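Saframycin Mx1 synthetase B (PDB 3KXW) belongs to the ANL superfamily of AMP-binding enzymes. Local coordinates at residues A[95-100]-A[216-221]. Sequence-based numbering, arbitrary orientation.
Sequences IYPPAQ and PPHHDM. With 1ZZ (5'-O-[(S)-(dodecanoyloxy)(hydroxy)phosphoryl]adenosine), chain B.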
ATOM      1  N   ILE A  95     -11.659   6.317  -0.581  1.00 17.63           N
ATOM      2  CA  ILE A  95     -10.727   7.351  -0.135  1.00 19.89           C
ATOM      3  C   ILE A  95     -10.550   7.319   1.386  1.00 21.07           C
ATOM      4  O   ILE A  95     -11.474   6.964   2.113  1.00 20.73           O
ATOM      5  CB  ILE A  95     -11.187   8.781  -0.547  1.00 19.04           C
ATOM      6  CG1 ILE A  95     -12.470   9.175   0.189  1.00 20.87           C
ATOM      7  CG2 ILE A  95     -11.373   8.882  -2.042  1.00 20.40           C
ATOM      8  CD1 ILE A  95     -12.891  10.668  -0.009  1.00 21.84           C
ATOM      9  N   TYR A  96      -9.355   7.683   1.847  1.00 23.78           N
ATOM     10  CA  TYR A  96      -9.077   7.917   3.266  1.00 24.78           C
ATOM     11  C   TYR A  96      -9.972   9.032   3.775  1.00 23.57           C
ATOM     12  O   TYR A  96     -10.146  10.035   3.095  1.00 24.33           O
ATOM     13  CB  TYR A  96      -7.629   8.398   3.450  1.00 26.45           C
ATOM     14  CG  TYR A  96      -6.543   7.401   3.115  1.00 27.65           C
ATOM     15  CD1 TYR A  96      -6.021   6.546   4.100  1.00 31.73           C
ATOM     16  CD2 TYR A  96      -5.995   7.336   1.828  1.00 31.74           C
ATOM     17  CE1 TYR A  96      -5.005   5.628   3.803  1.00 28.70           C
ATOM     18  CE2 TYR A  96      -4.980   6.415   1.526  1.00 31.57           C
ATOM     19  CZ  TYR A  96      -4.493   5.569   2.520  1.00 31.14           C
ATOM     20  OH  TYR A  96      -3.504   4.658   2.214  1.00 32.18           O
ATOM     21  N   PRO A  97     -10.535   8.878   4.977  1.00 21.98           N
ATOM     22  CA  PRO A  97     -11.277  10.005   5.551  1.00 24.96           C
ATOM     23  C   PRO A  97     -10.378  11.249   5.601  1.00 26.28           C
ATOM     24  O   PRO A  97      -9.209  11.133   5.990  1.00 27.79           O
ATOM     25  CB  PRO A  97     -11.639   9.492   6.953  1.00 25.17           C
ATOM     26  CG  PRO A  97     -11.782   8.025   6.755  1.00 24.09           C
ATOM     27  CD  PRO A  97     -10.695   7.647   5.770  1.00 24.36           C
ATOM     28  N   PRO A  98     -10.902  12.412   5.169  1.00 26.15           N
ATOM     29  CA  PRO A  98     -10.110  13.643   4.997  1.00 25.02           C
ATOM     30  C   PRO A  98      -9.903  14.354   6.332  1.00 27.76           C
ATOM     31  O   PRO A  98     -10.392  15.471   6.536  1.00 27.08           O
ATOM     32  CB  PRO A  98     -10.970  14.485   4.049  1.00 26.84           C
ATOM     33  CG  PRO A  98     -12.387  14.029   4.302  1.00 27.09           C
ATOM     34  CD  PRO A  98     -12.312  12.581   4.768  1.00 25.99           C
ATOM     35  N   ALA A  99      -9.178  13.695   7.228  1.00 26.23           N
ATOM     36  CA  ALA A  99      -9.073  14.137   8.617  1.00 30.60           C
ATOM     37  C   ALA A  99      -8.183  15.361   8.795  1.00 30.46           C
ATOM     38  O   ALA A  99      -8.307  16.091   9.776  1.00 29.94           O
ATOM     39  CB  ALA A  99      -8.590  12.998   9.500  1.00 29.14           C
ATOM     40  N   GLN A 100      -7.286  15.590   7.847  1.00 30.03           N
ATOM     41  CA  GLN A 100      -6.387  16.734   7.939  1.00 29.21           C
ATOM     42  C   GLN A 100      -6.243  17.420   6.589  1.00 29.21           C
ATOM     43  O   GLN A 100      -6.807  16.985   5.576  1.00 25.43           O
ATOM     44  CB  GLN A 100      -5.008  16.333   8.505  1.00 27.57           C
ATOM     45  CG  GLN A 100      -5.012  15.699   9.917  1.00 29.52           C
ATOM     46  CD  GLN A 100      -5.329  16.687  11.028  1.00 29.73           C
ATOM     47  OE1 GLN A 100      -5.203  17.895  10.855  1.00 32.81           O
ATOM     48  NE2 GLN A 100      -5.748  16.173  12.179  1.00 32.92           N
ATOM     49  N   PRO A 216      -3.408  -0.669   4.809  1.00 16.06           N
ATOM     50  CA  PRO A 216      -4.436   0.293   4.398  1.00 18.26           C
ATOM     51  C   PRO A 216      -5.348  -0.330   3.325  1.00 16.31           C
ATOM     52  O   PRO A 216      -4.830  -0.757   2.298  1.00 16.50           O
ATOM     53  CB  PRO A 216      -3.630   1.436   3.757  1.00 19.64           C
ATOM     54  CG  PRO A 216      -2.239   1.303   4.283  1.00 19.99           C
ATOM     55  CD  PRO A 216      -2.041  -0.122   4.776  1.00 15.98           C
ATOM     56  N   PRO A 217      -6.668  -0.370   3.551  1.00 17.35           N
ATOM     57  CA  PRO A 217      -7.570  -0.889   2.515  1.00 18.10           C
ATOM     58  C   PRO A 217      -7.723   0.119   1.360  1.00 20.99           C
ATOM     59  O   PRO A 217      -8.401  -0.195   0.392  1.00 24.36           O
ATOM     60  CB  PRO A 217      -8.922  -1.054   3.241  1.00 19.71           C
ATOM     61  CG  PRO A 217      -8.800  -0.385   4.548  1.00 19.57           C
ATOM     62  CD  PRO A 217      -7.379   0.102   4.749  1.00 18.14           C
ATOM     63  N   HIS A 218      -7.112   1.299   1.471  1.00 20.22           N
ATOM     64  CA  HIS A 218      -7.192   2.315   0.409  1.00 26.04           C
ATOM     65  C   HIS A 218      -5.962   2.316  -0.532  1.00 27.00           C
ATOM     66  O   HIS A 218      -5.783   3.213  -1.372  1.00 26.87           O
ATOM     67  CB  HIS A 218      -7.360   3.704   1.010  1.00 25.73           C
ATOM     68  CG  HIS A 218      -8.351   3.776   2.142  1.00 23.25           C
ATOM     69  ND1 HIS A 218      -9.674   4.118   1.955  1.00 25.29           N
ATOM     70  CD2 HIS A 218      -8.200   3.579   3.473  1.00 22.83           C
ATOM     71  CE1 HIS A 218     -10.294   4.138   3.123  1.00 20.94           C
ATOM     72  NE2 HIS A 218      -9.424   3.809   4.061  1.00 23.60           N
ATOM     73  N   HIS A 219      -5.098   1.326  -0.344  1.00 27.04           N
ATOM     74  CA  HIS A 219      -3.957   1.081  -1.228  1.00 25.98           C
ATOM     75  C   HIS A 219      -4.206  -0.313  -1.849  1.00 22.79           C
ATOM     76  O   HIS A 219      -4.822  -1.168  -1.223  1.00 19.24           O
ATOM     77  CB  HIS A 219      -2.675   1.111  -0.393  1.00 28.39           C
ATOM     78  CG  HIS A 219      -1.435   0.745  -1.149  1.00 28.73           C
ATOM     79  ND1 HIS A 219      -0.932  -0.541  -1.177  1.00 28.04           N
ATOM     80  CD2 HIS A 219      -0.593   1.497  -1.898  1.00 31.84           C
ATOM     81  CE1 HIS A 219       0.171  -0.562  -1.906  1.00 30.18           C
ATOM     82  NE2 HIS A 219       0.396   0.661  -2.358  1.00 31.15           N
ATOM     83  N   ASP A 220      -3.770  -0.519  -3.086  1.00 24.83           N
ATOM     84  CA  ASP A 220      -3.969  -1.794  -3.774  1.00 21.44           C
ATOM     85  C   ASP A 220      -3.627  -3.069  -2.969  1.00 18.96           C
ATOM     86  O   ASP A 220      -4.419  -3.991  -2.941  1.00 17.07           O
ATOM     87  CB  ASP A 220      -3.259  -1.812  -5.135  1.00 23.29           C
ATOM     88  CG  ASP A 220      -1.788  -1.479  -5.038  1.00 25.96           C
ATOM     89  OD1 ASP A 220      -1.244  -1.488  -3.904  1.00 29.69           O
ATOM     90  OD2 ASP A 220      -1.174  -1.226  -6.108  1.00 26.24           O
HETATM   91  N   MSE A 221      -2.475  -3.124  -2.319  1.00 18.36           N
HETATM   92  CA  MSE A 221      -2.086  -4.341  -1.609  1.00 17.39           C
HETATM   93  C   MSE A 221      -3.080  -4.784  -0.525  1.00 15.37           C
HETATM   94  O   MSE A 221      -3.495  -5.945  -0.471  1.00 15.00           O
HETATM   95  CB  MSE A 221      -0.691  -4.160  -1.004  1.00 20.74           C
HETATM   96  CG  MSE A 221       0.060  -5.440  -0.861  1.00 17.92           C
HETATM   97 SE   MSE A 221       2.040  -5.177  -0.790  1.00 31.47          SE
HETATM   98  CE  MSE A 221       2.055  -3.970   0.726  1.00 14.02           C
TER
HETATM   99  P   1ZZ B 589       1.375   1.115  -6.047  1.00 27.29           P
HETATM  100  C1  1ZZ B 589      -2.285 -11.857  -0.357  1.00 19.84           C
HETATM  101  N1  1ZZ B 589       7.376  -1.172  -5.803  1.00 20.73           N
HETATM  102  O1  1ZZ B 589       2.887  -1.185  -4.304  1.00 26.48           O
HETATM  103  C2  1ZZ B 589      -1.272 -10.718  -0.539  1.00 15.74           C
HETATM  104  N2  1ZZ B 589       7.015  -3.331  -5.345  1.00 16.13           N
HETATM  105  O2  1ZZ B 589       1.064  -0.453  -5.586  1.00 30.34           O
HETATM  106  C3  1ZZ B 589      -0.749 -10.637  -1.979  1.00 16.89           C
HETATM  107  N3  1ZZ B 589       9.997  -1.228  -5.718  1.00 19.79           N
HETATM  108  O3  1ZZ B 589       0.691   1.382  -7.295  1.00 24.51           O
HETATM  109  C4  1ZZ B 589      -0.103  -9.270  -2.249  1.00 16.04           C
HETATM  110  N4  1ZZ B 589      10.812  -3.430  -5.175  1.00 18.51           N
HETATM  111  O4  1ZZ B 589       0.838   2.091  -4.878  1.00 35.96           O
HETATM  112  C5  1ZZ B 589       0.816  -9.275  -3.482  1.00 16.60           C
HETATM  113  N5  1ZZ B 589       9.469  -5.319  -4.878  1.00 15.58           N
HETATM  114  O5  1ZZ B 589       3.013   1.387  -6.197  1.00 25.13           O
HETATM  115  C6  1ZZ B 589       1.499  -7.903  -3.578  1.00 17.21           C
HETATM  116  O6  1ZZ B 589       5.742   0.695  -5.812  1.00 23.97           O
HETATM  117  C7  1ZZ B 589       2.614  -7.599  -4.609  1.00 15.61           C
HETATM  118  O7  1ZZ B 589       7.757   1.472  -7.764  1.00 23.57           O
HETATM  119  C8  1ZZ B 589       3.350  -6.246  -4.552  1.00 15.64           C
HETATM  120  O8  1ZZ B 589       5.819   0.995  -9.231  1.00 20.22           O
HETATM  121  C9  1ZZ B 589       2.508  -5.185  -5.279  1.00 17.50           C
HETATM  122  C10 1ZZ B 589       2.695  -3.746  -4.742  1.00 18.02           C
HETATM  123  C11 1ZZ B 589       1.593  -2.847  -5.371  1.00 20.47           C
HETATM  124  C12 1ZZ B 589       2.120  -1.402  -5.445  1.00 25.25           C
HETATM  125  C13 1ZZ B 589       3.816   0.563  -7.014  1.00 26.53           C
HETATM  126  C14 1ZZ B 589       5.150   0.976  -6.940  1.00 23.64           C
HETATM  127  C15 1ZZ B 589       6.050   0.365  -8.074  1.00 20.57           C
HETATM  128  C16 1ZZ B 589       7.285   0.473  -7.619  1.00 24.15           C
HETATM  129  C17 1ZZ B 589       7.080   0.122  -6.227  1.00 22.07           C
HETATM  130  C18 1ZZ B 589       6.406  -2.235  -5.603  1.00 19.13           C
HETATM  131  C19 1ZZ B 589       8.475  -3.017  -5.321  1.00 18.63           C
HETATM  132  C20 1ZZ B 589       8.668  -1.770  -5.639  1.00 18.59           C
HETATM  133  C21 1ZZ B 589      11.026  -1.997  -5.457  1.00 18.74           C
HETATM  134  C22 1ZZ B 589       9.679  -3.912  -5.111  1.00 17.34           C
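Pro216 meets Tyr96 at the phenol oxygen: its CB lies 3.6 Å from Tyr96 OH, the proline ring crossing the end of the tyrosine at a slant. Pro216 also touches Tyr530 of helix 515-533, and Tyr96 rests on Gln534, in the loop just after that helix. Pro216 opens a type I beta turn that runs through Pro217 to His219, and this turn lifts His218 toward the loop 95-100.

His218 and Tyr96 carry the contact between them. The CB of His218 sits over one face of the Tyr96 ring, 3.8 Å from the ring centroid and 18° off the normal, a CH-pi contact shifted toward the CE2 and CZ rim. A second CH-pi contact runs the other way: Tyr96 CA stands over the centre of the His218 imidazole, 4.0 Å from its centroid. Both side chains have CG beside the backbone N, opposite the carbonyl carbon, which lays each ring back over the other residue. The two ring planes are inclined at 32°, so the pair is neither a flat stack nor edge-to-face.

In the ANL fold this joins two loops of the AMP-binding domain: one leaves the edge strand 91-95 toward helix 101-114, the other leads from strand 210-213 into helix 220-233, whose first turn borders the ligand.

His219, the N-cap of that helix, turns from Tyr96 to the ligand. Its side chain extends away from the backbone N, which brings NE2 within 2.9 Å of O4 of 5'-O-[(S)-(dodecanoyloxy)(hydroxy)phosphoryl]adenosine in a weak hydrogen bond. Asp220, also in the pocket, brings its carboxylate up to O2 of the ligand, with CG over one face of the His219 ring, and OD1 accepts a weak hydrogen bond from the backbone N-H of Met221. The selenium of Met221, a selenomethionine, packs 3.9 Å from C6 of the dodecanoyl chain.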